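Local coordinates for protein DegQ (Legionella pneumophila, PDB 4YO1) that probably cleaves proteins in the periplasm as a serine endopeptidase of the S1C (HtrA-like) family, combining a trypsin-like protease domain with PDZ modules, at residues G117-T122 and K240-Q245; S77-D82 and G211-I216; S251-L256 and F260-T265; V34-Q39 and G86-N91. The protein carries 1 engineered substitution. One frame throughout, in Å; residues are numbered along the deposited sequence.

In the fold
From the N terminus, interaction 4 closes the first loop within the first barrel of the trypsin-like domain, joining two strands that flank strand 74-82. That middle strand opens interaction 2, which crosses interaction 4 along the chain and reaches the second barrel at 211-216. Interaction 1 opens inside the loop of interaction 2 and closes beyond it, so these two cross as well; it lays helix 236-249 against the first barrel. Interaction 3 follows in series as a short hairpin at the start of the PDZ domain, and it touches interaction 1 through Val242 and Ile252. Together the four contacts tie the two barrels and the PDZ domain into one chain.

Interaction 1: G117-T122 and K240-Q245; sequences GGDSET and KDVAQQ. With CD (cadmium ion), chain D.
Val242 of the helical segment 240-245 makes the whole contact through CG1, which meets the methyl CG2 of Thr122 and the carboxylate oxygen OD2 of Asp119, each at 4.4 Å. The methyl rests loosely against both. Leu124 touches Val242 too, extending the buried patch.

The side-chain hydrogen bonds within the two segments belong to the turn 119-122. Asp119 points CG away from its own backbone N (chi1 175°), and its OD2 is gripped twice. The hydroxyl OG1 of Thr122 donates to OD2 over 2.6 Å on the anti side of the carboxylate, while Thr122 N approaches the same oxygen from above the carboxylate plane, at 3.3 Å. The backbone bond makes an Asx motif, and the hydroxyl bond reinforces it, where strand 110-119 of the first barrel ends and the chain turns into strand 124-128. The turn leads directly to Asp123, predicted to belong to the charge relay system, and helix 236-249 covers it after the second barrel is complete.

Metal binding is kept apart from the helix. Glu121, its chain bent at chi2, holds a cadmium ion through OE2 at 2.3 Å, and its OE1 forms a long, weak ion pair with Lys318.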
loop_
_atom_site.group_PDB
_atom_site.type_symbol
_atom_site.label_atom_id
_atom_site.label_comp_id
_atom_site.label_asym_id
_atom_site.label_seq_id
_atom_site.Cartn_x
_atom_site.Cartn_y
_atom_site.Cartn_z
ATOM N N GLY A 117 -14.414 10.371 29.395
ATOM C CA GLY A 117 -13.755 11.592 28.978
ATOM C C GLY A 117 -12.987 11.383 27.691
ATOM O O GLY A 117 -12.943 10.273 27.145
ATOM N N GLY A 118 -12.375 12.454 27.203
ATOM C CA GLY A 118 -11.666 12.404 25.944
ATOM C C GLY A 118 -10.636 13.502 25.862
ATOM O O GLY A 118 -10.701 14.480 26.604
ATOM N N ASP A 119 -9.683 13.339 24.955
ATOM C CA ASP A 119 -8.608 14.299 24.795
ATOM C C ASP A 119 -8.583 14.778 23.347
ATOM O O ASP A 119 -8.690 13.971 22.428
ATOM C CB ASP A 119 -7.290 13.639 25.168
ATOM C CG ASP A 119 -6.113 14.522 24.908
ATOM O OD1 ASP A 119 -6.176 15.714 25.260
ATOM O OD2 ASP A 119 -5.123 14.023 24.347
ATOM N N SER A 120 -8.448 16.089 23.153
ATOM C CA SER A 120 -8.535 16.699 21.822
ATOM C C SER A 120 -7.236 16.543 21.052
ATOM O O SER A 120 -7.217 16.036 19.929
ATOM C CB SER A 120 -8.876 18.196 21.926
ATOM O OG SER A 120 -9.998 18.437 22.767
ATOM N N GLU A 121 -6.154 16.986 21.678
ATOM C CA GLU A 121 -4.842 17.055 21.039
ATOM C C GLU A 121 -4.320 15.712 20.497
ATOM O O GLU A 121 -3.687 15.681 19.450
ATOM C CB GLU A 121 -3.820 17.712 21.977
ATOM C CG GLU A 121 -4.289 17.853 23.427
ATOM C CD GLU A 121 -5.255 19.021 23.660
ATOM O OE1 GLU A 121 -4.842 20.197 23.534
ATOM O OE2 GLU A 121 -6.432 18.753 23.992
ATOM N N THR A 122 -4.586 14.610 21.191
ATOM C CA THR A 122 -4.215 13.291 20.674
ATOM C C THR A 122 -5.371 12.637 19.911
ATOM O O THR A 122 -5.227 11.528 19.390
ATOM C CB THR A 122 -3.770 12.324 21.798
ATOM O OG1 THR A 122 -4.882 12.045 22.656
ATOM C CG2 THR A 122 -2.639 12.917 22.610
ATOM N N LYS A 240 -2.066 5.228 26.698
ATOM C CA LYS A 240 -2.402 4.742 28.026
ATOM C C LYS A 240 -2.204 5.828 29.073
ATOM O O LYS A 240 -2.984 5.929 30.016
ATOM C CB LYS A 240 -1.619 3.474 28.367
ATOM C CG LYS A 240 -2.264 2.217 27.797
ATOM C CD LYS A 240 -1.624 0.933 28.306
ATOM C CE LYS A 240 -0.150 0.875 27.939
ATOM N NZ LYS A 240 0.495 -0.426 28.269
ATOM N N ASP A 241 -1.188 6.661 28.892
ATOM C CA ASP A 241 -1.000 7.776 29.803
ATOM C C ASP A 241 -2.214 8.728 29.846
ATOM O O ASP A 241 -2.632 9.152 30.925
ATOM C CB ASP A 241 0.304 8.525 29.505
ATOM C CG ASP A 241 1.550 7.727 29.909
ATOM O OD1 ASP A 241 1.421 6.775 30.709
ATOM O OD2 ASP A 241 2.663 8.043 29.426
ATOM N N VAL A 242 -2.799 9.051 28.695
ATOM C CA VAL A 242 -3.944 9.963 28.706
ATOM C C VAL A 242 -5.191 9.290 29.272
ATOM O O VAL A 242 -5.979 9.930 29.965
ATOM C CB VAL A 242 -4.249 10.630 27.312
ATOM C CG1 VAL A 242 -2.963 10.957 26.563
ATOM C CG2 VAL A 242 -5.180 9.780 26.464
ATOM N N ALA A 243 -5.361 7.999 28.999
ATOM C CA ALA A 243 -6.557 7.297 29.437
ATOM C C ALA A 243 -6.581 7.258 30.949
ATOM O O ALA A 243 -7.636 7.378 31.563
ATOM C CB ALA A 243 -6.585 5.899 28.884
ATOM N N GLN A 244 -5.405 7.094 31.548
ATOM C CA GLN A 244 -5.313 6.956 32.990
ATOM C C GLN A 244 -5.662 8.252 33.683
ATOM O O GLN A 244 -6.292 8.242 34.738
ATOM C CB GLN A 244 -3.910 6.556 33.386
ATOM C CG GLN A 244 -3.459 5.261 32.797
ATOM C CD GLN A 244 -2.132 4.865 33.359
ATOM O OE1 GLN A 244 -1.160 4.645 32.633
ATOM N NE2 GLN A 244 -2.073 4.787 34.683
ATOM N N GLN A 245 -5.233 9.361 33.094
ATOM C CA GLN A 245 -5.518 10.673 33.643
ATOM C C GLN A 245 -7.022 10.867 33.632
ATOM O O GLN A 245 -7.608 11.309 34.616
ATOM C CB GLN A 245 -4.826 11.753 32.814
ATOM C CG GLN A 245 -3.298 11.713 32.880
ATOM C CD GLN A 245 -2.741 12.284 34.176
ATOM O OE1 GLN A 245 -3.030 13.426 34.546
ATOM N NE2 GLN A 245 -1.928 11.493 34.867
HETATM CD CD CD D . -6.646 19.587 26.171
#

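Interaction 2: S77-D82 and G211-I216; sequences SGVIID and GELIGI. With CD (cadmium ion), chain B.
Val79 meets Leu213 and Ile216 across the junction of the two beta barrels of the chymotrypsin-like fold. Strand 74-82 belongs to the first barrel and strand 213-217 to the second; their touching segments run 9.2 Å apart at 136°, too distant to pair as a sheet, and only side chains bridge the gap.

Followed outward, the valine begins with Val79 CB, already 4.2 Å from Ile216 CD1. Its two methyls then divide the partners. CG1, turned opposite the backbone N (chi1 -169°), reaches toward Leu213 tip to tip and comes within 4.1 Å of CD2. CG2 approaches Ile216 CD1 to 3.7 Å, the two side chains crossing obliquely. Val79 thus faces two neighbouring methyl groups of the other strand, with Leu137 and Ala205 also packed against it.

Such a junction is where trypsin-like proteases build their active site. Here the side chain of Ile216 lies about 8 Å from that of the engineered Ala202, at the predicted nucleophile position, and equally far from that of Asp123. Away from the apolar contact, Glu212 binds a cadmium ion through both carboxylate oxygens. At the partly exposed edge Ile81 meets Leu213 at about a right angle, with Ile81 CD1 4.1 Å from Leu213 CD2, the methyl that Val79 also uses.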
loop_
_atom_site.group_PDB
_atom_site.type_symbol
_atom_site.label_atom_id
_atom_site.label_comp_id
_atom_site.label_asym_id
_atom_site.label_seq_id
_atom_site.Cartn_x
_atom_site.Cartn_y
_atom_site.Cartn_z
ATOM N N SER A 77 -14.084 2.549 15.045
ATOM C CA SER A 77 -13.747 1.373 15.831
ATOM C C SER A 77 -13.199 1.792 17.180
ATOM O O SER A 77 -13.090 2.982 17.476
ATOM C CB SER A 77 -12.714 0.514 15.107
ATOM O OG SER A 77 -13.233 0.016 13.894
ATOM N N GLY A 78 -12.844 0.812 17.998
ATOM C CA GLY A 78 -12.226 1.090 19.275
ATOM C C GLY A 78 -11.571 -0.155 19.815
ATOM O O GLY A 78 -11.864 -1.260 19.364
ATOM N N VAL A 79 -10.679 0.026 20.781
ATOM C CA VAL A 79 -9.978 -1.091 21.409
ATOM C C VAL A 79 -10.331 -1.226 22.899
ATOM O O VAL A 79 -10.309 -0.244 23.644
ATOM C CB VAL A 79 -8.453 -0.929 21.258
ATOM C CG1 VAL A 79 -7.732 -2.203 21.673
ATOM C CG2 VAL A 79 -8.107 -0.560 19.829
ATOM N N ILE A 80 -10.667 -2.440 23.325
ATOM C CA ILE A 80 -10.869 -2.712 24.744
ATOM C C ILE A 80 -9.529 -2.774 25.485
ATOM O O ILE A 80 -8.651 -3.570 25.143
ATOM C CB ILE A 80 -11.619 -4.037 24.970
ATOM C CG1 ILE A 80 -13.034 -3.949 24.416
ATOM C CG2 ILE A 80 -11.682 -4.365 26.436
ATOM C CD1 ILE A 80 -13.885 -5.157 24.735
ATOM N N ILE A 81 -9.376 -1.938 26.505
ATOM C CA ILE A 81 -8.122 -1.878 27.256
ATOM C C ILE A 81 -8.156 -2.685 28.563
ATOM O O ILE A 81 -7.229 -3.441 28.866
ATOM C CB ILE A 81 -7.724 -0.418 27.559
ATOM C CG1 ILE A 81 -7.398 0.322 26.262
ATOM C CG2 ILE A 81 -6.554 -0.378 28.502
ATOM C CD1 ILE A 81 -6.470 -0.437 25.343
ATOM N N ASP A 82 -9.234 -2.527 29.325
ATOM C CA ASP A 82 -9.386 -3.221 30.594
ATOM C C ASP A 82 -10.747 -3.912 30.618
ATOM O O ASP A 82 -11.771 -3.270 30.842
ATOM C CB ASP A 82 -9.256 -2.220 31.753
ATOM C CG ASP A 82 -9.250 -2.885 33.126
ATOM O OD1 ASP A 82 -9.223 -4.133 33.212
ATOM O OD2 ASP A 82 -9.254 -2.141 34.132
ATOM N N GLY A 211 1.458 -9.118 17.017
ATOM C CA GLY A 211 0.088 -8.936 17.461
ATOM C C GLY A 211 -0.036 -8.056 18.686
ATOM O O GLY A 211 -1.118 -7.932 19.265
ATOM N N GLU A 212 1.070 -7.445 19.095
ATOM C CA GLU A 212 1.043 -6.575 20.256
ATOM C C GLU A 212 0.493 -5.231 19.825
ATOM O O GLU A 212 0.862 -4.689 18.789
ATOM C CB GLU A 212 2.435 -6.419 20.878
ATOM C CG GLU A 212 3.288 -7.681 20.817
ATOM C CD GLU A 212 4.600 -7.555 21.575
ATOM O OE1 GLU A 212 4.810 -6.563 22.295
ATOM O OE2 GLU A 212 5.435 -8.460 21.457
ATOM N N LEU A 213 -0.421 -4.714 20.630
ATOM C CA LEU A 213 -1.013 -3.408 20.408
ATOM C C LEU A 213 0.012 -2.314 20.657
ATOM O O LEU A 213 0.404 -2.073 21.800
ATOM C CB LEU A 213 -2.216 -3.218 21.338
ATOM C CG LEU A 213 -2.826 -1.814 21.368
ATOM C CD1 LEU A 213 -3.532 -1.489 20.051
ATOM C CD2 LEU A 213 -3.755 -1.689 22.558
ATOM N N ILE A 214 0.440 -1.644 19.595
ATOM C CA ILE A 214 1.450 -0.596 19.728
ATOM C C ILE A 214 0.929 0.807 19.477
ATOM O O ILE A 214 1.671 1.773 19.633
ATOM C CB ILE A 214 2.641 -0.822 18.792
ATOM C CG1 ILE A 214 2.153 -1.304 17.428
ATOM C CG2 ILE A 214 3.583 -1.828 19.395
ATOM C CD1 ILE A 214 2.740 -0.560 16.299
ATOM N N GLY A 215 -0.336 0.928 19.093
ATOM C CA GLY A 215 -0.878 2.237 18.793
ATOM C C GLY A 215 -2.354 2.266 18.474
ATOM O O GLY A 215 -2.955 1.238 18.147
ATOM N N ILE A 216 -2.936 3.459 18.568
ATOM C CA ILE A 216 -4.351 3.668 18.266
ATOM C C ILE A 216 -4.546 4.520 17.009
ATOM O O ILE A 216 -3.996 5.611 16.906
ATOM C CB ILE A 216 -5.070 4.338 19.445
ATOM C CG1 ILE A 216 -4.962 3.466 20.700
ATOM C CG2 ILE A 216 -6.529 4.581 19.103
ATOM C CD1 ILE A 216 -5.704 2.141 20.592
HETATM CD CD CD B . 7.150 -7.106 22.278
#

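Interaction 3: S251-L256 and F260-T265; sequences SIHRGL and FVQHLT
The imidazole of His253 receives Gln262 OE1 at its edge, near the ring plane, and Ser251 OG also lies at its edge, in the plane. The second flat group, the phenyl of Phe260, is approached obliquely by Ile252, whose CD1 stands 3.6 Å from Phe260 CE2. With CG1 trans to the backbone N (chi1 175°), Ile252 extends so that CG1 and CD1 both come close to CD2 and CE2 of the ring.

The two oxygens at the histidine edge are hydrogen-bonded to each other: Ser251 OG donates to Gln262 OE1 over 2.9 Å, arriving nearly along the C=O axis. Gln262 bends at chi2 (69°), which turns its amide back toward the serine. Between these side-chain contacts the backbones meet directly: Val261 N donates to His253 O at 2.8 Å with an N-H...O angle of 157°. The same carbonyl lies 3.6 Å from Phe260 CA in a CA-H...O contact. Arg254 and Phe260 then form a non-hydrogen-bonded antiparallel pair.

Helix 236-249 backs this arrangement, with Val242 against Ile252 and Gln245 against Phe260, while strand 281-286 pairs with the far edge of 259-263. The whole is the short hairpin that opens a PDZ domain; its connecting loop probably corresponds to the carboxylate-binding loop of this family.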
loop_
_atom_site.group_PDB
_atom_site.type_symbol
_atom_site.label_atom_id
_atom_site.label_comp_id
_atom_site.label_asym_id
_atom_site.label_seq_id
_atom_site.Cartn_x
_atom_site.Cartn_y
_atom_site.Cartn_z
ATOM N N SER A 251 -10.514 13.934 33.595
ATOM C CA SER A 251 -10.083 14.963 32.661
ATOM C C SER A 251 -8.601 14.814 32.329
ATOM O O SER A 251 -7.938 13.889 32.798
ATOM C CB SER A 251 -10.345 16.345 33.255
ATOM O OG SER A 251 -9.977 16.382 34.625
ATOM N N ILE A 252 -8.086 15.717 31.503
ATOM C CA ILE A 252 -6.668 15.720 31.182
ATOM C C ILE A 252 -6.217 17.077 30.674
ATOM O O ILE A 252 -6.804 17.633 29.755
ATOM C CB ILE A 252 -6.281 14.618 30.163
ATOM C CG1 ILE A 252 -4.808 14.772 29.774
ATOM C CG2 ILE A 252 -7.183 14.657 28.934
ATOM C CD1 ILE A 252 -4.355 13.852 28.695
ATOM N N HIS A 253 -5.161 17.598 31.282
ATOM C CA HIS A 253 -4.695 18.935 30.982
ATOM C C HIS A 253 -3.181 18.942 30.858
ATOM O O HIS A 253 -2.470 18.636 31.810
ATOM C CB HIS A 253 -5.153 19.898 32.083
ATOM C CG HIS A 253 -6.632 19.886 32.316
ATOM N ND1 HIS A 253 -7.469 20.864 31.814
ATOM C CD2 HIS A 253 -7.428 19.021 32.985
ATOM C CE1 HIS A 253 -8.714 20.596 32.171
ATOM N NE2 HIS A 253 -8.717 19.485 32.881
ATOM N N ARG A 254 -2.697 19.302 29.676
ATOM C CA ARG A 254 -1.270 19.262 29.369
ATOM C C ARG A 254 -0.656 20.640 29.559
ATOM O O ARG A 254 -1.082 21.603 28.930
ATOM C CB ARG A 254 -1.071 18.786 27.928
ATOM C CG ARG A 254 0.365 18.559 27.515
ATOM C CD ARG A 254 0.442 17.674 26.264
ATOM N NE ARG A 254 1.800 17.606 25.719
ATOM C CZ ARG A 254 2.284 16.568 25.044
ATOM N NH1 ARG A 254 1.534 15.494 24.839
ATOM N NH2 ARG A 254 3.525 16.596 24.581
ATOM N N GLY A 255 0.346 20.735 30.424
ATOM C CA GLY A 255 0.909 22.025 30.774
ATOM C C GLY A 255 2.100 22.433 29.937
ATOM O O GLY A 255 1.959 22.887 28.802
ATOM N N LEU A 256 3.282 22.293 30.506
ATOM C CA LEU A 256 4.465 22.701 29.794
ATOM C C LEU A 256 5.528 21.646 29.619
ATOM O O LEU A 256 5.930 20.986 30.569
ATOM C CB LEU A 256 5.096 23.875 30.534
ATOM C CG LEU A 256 5.797 23.466 31.826
ATOM C CD1 LEU A 256 7.086 22.746 31.493
ATOM C CD2 LEU A 256 6.089 24.674 32.692
ATOM N N PHE A 260 1.881 16.785 32.758
ATOM C CA PHE A 260 0.431 16.806 32.837
ATOM C C PHE A 260 0.063 17.452 34.162
ATOM O O PHE A 260 0.627 17.102 35.208
ATOM C CB PHE A 260 -0.141 15.382 32.777
ATOM C CG PHE A 260 -0.036 14.726 31.421
ATOM C CD1 PHE A 260 1.110 14.853 30.647
ATOM C CD2 PHE A 260 -1.073 13.953 30.936
ATOM C CE1 PHE A 260 1.211 14.246 29.413
ATOM C CE2 PHE A 260 -0.974 13.335 29.696
ATOM C CZ PHE A 260 0.166 13.482 28.940
ATOM N N VAL A 261 -0.875 18.396 34.127
ATOM C CA VAL A 261 -1.325 19.025 35.365
ATOM C C VAL A 261 -2.807 18.802 35.660
ATOM O O VAL A 261 -3.590 18.428 34.783
ATOM C CB VAL A 261 -0.968 20.522 35.431
ATOM C CG1 VAL A 261 0.518 20.697 35.660
ATOM C CG2 VAL A 261 -1.407 21.238 34.167
ATOM N N GLN A 262 -3.172 19.017 36.916
ATOM C CA GLN A 262 -4.529 18.797 37.365
ATOM C C GLN A 262 -4.918 19.899 38.352
ATOM O O GLN A 262 -4.062 20.563 38.924
ATOM C CB GLN A 262 -4.638 17.421 38.020
ATOM C CG GLN A 262 -6.020 16.799 37.962
ATOM C CD GLN A 262 -6.418 16.403 36.557
ATOM O OE1 GLN A 262 -7.602 16.320 36.233
ATOM N NE2 GLN A 262 -5.424 16.164 35.709
ATOM N N HIS A 263 -6.216 20.103 38.530
ATOM C CA HIS A 263 -6.712 21.074 39.497
ATOM C C HIS A 263 -6.424 20.531 40.890
ATOM O O HIS A 263 -6.852 19.425 41.232
ATOM C CB HIS A 263 -8.220 21.285 39.300
ATOM C CG HIS A 263 -8.780 22.471 40.027
ATOM N ND1 HIS A 263 -8.566 22.698 41.374
ATOM C CD2 HIS A 263 -9.568 23.488 39.603
ATOM C CE1 HIS A 263 -9.181 23.804 41.738
ATOM N NE2 HIS A 263 -9.800 24.305 40.681
ATOM N N LEU A 264 -5.678 21.292 41.685
ATOM C CA LEU A 264 -5.425 20.909 43.070
ATOM C C LEU A 264 -6.656 21.262 43.894
ATOM O O LEU A 264 -6.723 22.329 44.511
ATOM C CB LEU A 264 -4.167 21.595 43.621
ATOM C CG LEU A 264 -3.511 21.111 44.925
ATOM C CD1 LEU A 264 -4.003 21.925 46.103
ATOM C CD2 LEU A 264 -3.725 19.618 45.185
ATOM N N THR A 265 -7.636 20.361 43.866
ATOM C CA THR A 265 -8.870 20.512 44.614
ATOM C C THR A 265 -8.568 20.455 46.097
ATOM O O THR A 265 -7.550 19.878 46.504
ATOM C CB THR A 265 -9.833 19.369 44.294
ATOM O OG1 THR A 265 -9.355 18.160 44.890
ATOM C CG2 THR A 265 -9.957 19.177 42.799
#

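Interaction 4: V34-Q39 and G86-N91; sequences VNVAVQ and GIIITN
Val34 and Ile88 reach toward each other tip to tip, and this encounter organises the contact. The methyl CG2 of Val34 lies 3.7 Å from CD1 of Ile88. It gets there because chi1 of Val34, -52°, sets CG1 anti to the carbonyl carbon, which leaves CG2 between the backbone N and the carbonyl carbon, aimed at Ile88. The isoleucine brings only its terminal methyl to the meeting, so the touch is between two branch ends rather than along their lengths.

The same CD1 serves a second valine. Val36, two residues further on and hence on the same face of its strand, places CG2 4.4 Å from Ile88 CD1, a looser approach than that of Val34. Ile88 CD1 therefore sits before a pair of valines, and the alternation of the strands explains why: the CB atoms of Val34, Val36, Ile88 and Thr90 are set toward the other segment, whereas that of Ile89 is set away from it; Ile89 packs on Ile81. Backbone spacing is wide, with 8.4 Å between the CA atoms of Val34 and Ile88, and the contact is purely apolar.

That spacing follows from the fold. Strands 33-40 and 87-91 are not neighbours but flank strand 74-82 in the first barrel of the trypsin-like domain, each antiparallel to it, so these side chains meet in the barrel interior. Ile80 of the middle strand packs against both Val34 and Ile88. Beyond the pair, Val103 of strand 98-104 touches Val36, and Leu127 of strand 124-128 touches Ile88 and Thr90.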
loop_
_atom_site.group_PDB
_atom_site.type_symbol
_atom_site.label_atom_id
_atom_site.label_comp_id
_atom_site.label_asym_id
_atom_site.label_seq_id
_atom_site.Cartn_x
_atom_site.Cartn_y
_atom_site.Cartn_z
ATOM N N VAL A 34 -13.568 -3.204 18.766
ATOM C CA VAL A 34 -15.009 -3.005 18.789
ATOM C C VAL A 34 -15.478 -2.076 17.677
ATOM O O VAL A 34 -14.677 -1.367 17.056
ATOM C CB VAL A 34 -15.494 -2.441 20.150
ATOM C CG1 VAL A 34 -14.979 -3.297 21.304
ATOM C CG2 VAL A 34 -15.065 -0.990 20.323
ATOM N N ASN A 35 -16.781 -2.101 17.424
ATOM C CA ASN A 35 -17.401 -1.105 16.570
ATOM C C ASN A 35 -18.083 -0.074 17.443
ATOM O O ASN A 35 -18.629 -0.404 18.496
ATOM C CB ASN A 35 -18.408 -1.727 15.605
ATOM C CG ASN A 35 -19.076 -0.684 14.726
ATOM O OD1 ASN A 35 -20.127 -0.141 15.063
ATOM N ND2 ASN A 35 -18.439 -0.362 13.620
ATOM N N VAL A 36 -18.045 1.177 17.005
ATOM C CA VAL A 36 -18.618 2.266 17.774
ATOM C C VAL A 36 -19.551 3.121 16.925
ATOM O O VAL A 36 -19.108 3.822 16.019
ATOM C CB VAL A 36 -17.510 3.147 18.363
ATOM C CG1 VAL A 36 -18.104 4.379 19.012
ATOM C CG2 VAL A 36 -16.692 2.355 19.370
ATOM N N ALA A 37 -20.845 3.057 17.220
ATOM C CA ALA A 37 -21.810 3.878 16.506
ATOM C C ALA A 37 -22.353 4.996 17.393
ATOM O O ALA A 37 -22.732 4.770 18.541
ATOM C CB ALA A 37 -22.928 3.025 15.964
ATOM N N VAL A 38 -22.392 6.205 16.843
ATOM C CA VAL A 38 -22.774 7.387 17.602
ATOM C C VAL A 38 -23.942 8.133 16.961
ATOM O O VAL A 38 -23.971 8.346 15.745
ATOM C CB VAL A 38 -21.574 8.339 17.759
ATOM C CG1 VAL A 38 -22.015 9.708 18.252
ATOM C CG2 VAL A 38 -20.556 7.733 18.698
ATOM N N GLN A 39 -24.911 8.520 17.788
ATOM C CA GLN A 39 -26.047 9.299 17.320
ATOM C C GLN A 39 -26.212 10.551 18.181
ATOM O O GLN A 39 -26.217 10.477 19.403
ATOM C CB GLN A 39 -27.315 8.441 17.337
ATOM C CG GLN A 39 -27.160 7.110 16.620
ATOM C CD GLN A 39 -28.360 6.197 16.771
ATOM O OE1 GLN A 39 -29.499 6.653 16.825
ATOM N NE2 GLN A 39 -28.104 4.895 16.849
ATOM N N GLY A 86 -14.293 -2.804 31.866
ATOM C CA GLY A 86 -15.103 -2.503 30.700
ATOM C C GLY A 86 -14.670 -1.236 29.993
ATOM O O GLY A 86 -15.496 -0.483 29.482
ATOM N N ILE A 87 -13.366 -1.002 29.946
ATOM C CA ILE A 87 -12.855 0.253 29.417
ATOM C C ILE A 87 -12.329 0.126 27.985
ATOM O O ILE A 87 -11.521 -0.751 27.668
ATOM C CB ILE A 87 -11.834 0.904 30.396
ATOM C CG1 ILE A 87 -12.536 1.324 31.685
ATOM C CG2 ILE A 87 -11.091 2.074 29.764
ATOM C CD1 ILE A 87 -11.582 1.714 32.770
ATOM N N ILE A 88 -12.844 0.981 27.108
ATOM C CA ILE A 88 -12.431 0.980 25.712
ATOM C C ILE A 88 -11.976 2.372 25.303
ATOM O O ILE A 88 -12.399 3.376 25.878
ATOM C CB ILE A 88 -13.552 0.464 24.737
ATOM C CG1 ILE A 88 -14.191 1.617 23.967
ATOM C CG2 ILE A 88 -14.613 -0.374 25.463
ATOM C CD1 ILE A 88 -13.729 1.706 22.531
ATOM N N ILE A 89 -11.104 2.419 24.304
ATOM C CA ILE A 89 -10.602 3.673 23.772
ATOM C C ILE A 89 -10.862 3.763 22.269
ATOM O O ILE A 89 -10.778 2.770 21.543
ATOM C CB ILE A 89 -9.106 3.824 24.062
ATOM C CG1 ILE A 89 -8.546 5.086 23.404
ATOM C CG2 ILE A 89 -8.362 2.605 23.581
ATOM C CD1 ILE A 89 -7.089 5.325 23.694
ATOM N N THR A 90 -11.201 4.959 21.811
ATOM C CA THR A 90 -11.497 5.195 20.415
ATOM C C THR A 90 -11.110 6.638 20.119
ATOM O O THR A 90 -10.546 7.310 20.981
ATOM C CB THR A 90 -12.996 4.932 20.122
ATOM O OG1 THR A 90 -13.319 5.349 18.790
ATOM C CG2 THR A 90 -13.872 5.672 21.119
ATOM N N ASN A 91 -11.395 7.119 18.914
ATOM C CA ASN A 91 -11.041 8.489 18.574
ATOM C C ASN A 91 -11.990 9.497 19.200
ATOM O O ASN A 91 -13.144 9.179 19.494
ATOM C CB ASN A 91 -10.944 8.683 17.061
ATOM C CG ASN A 91 -9.509 8.652 16.563
ATOM O OD1 ASN A 91 -8.623 8.091 17.214
ATOM N ND2 ASN A 91 -9.270 9.266 15.407
#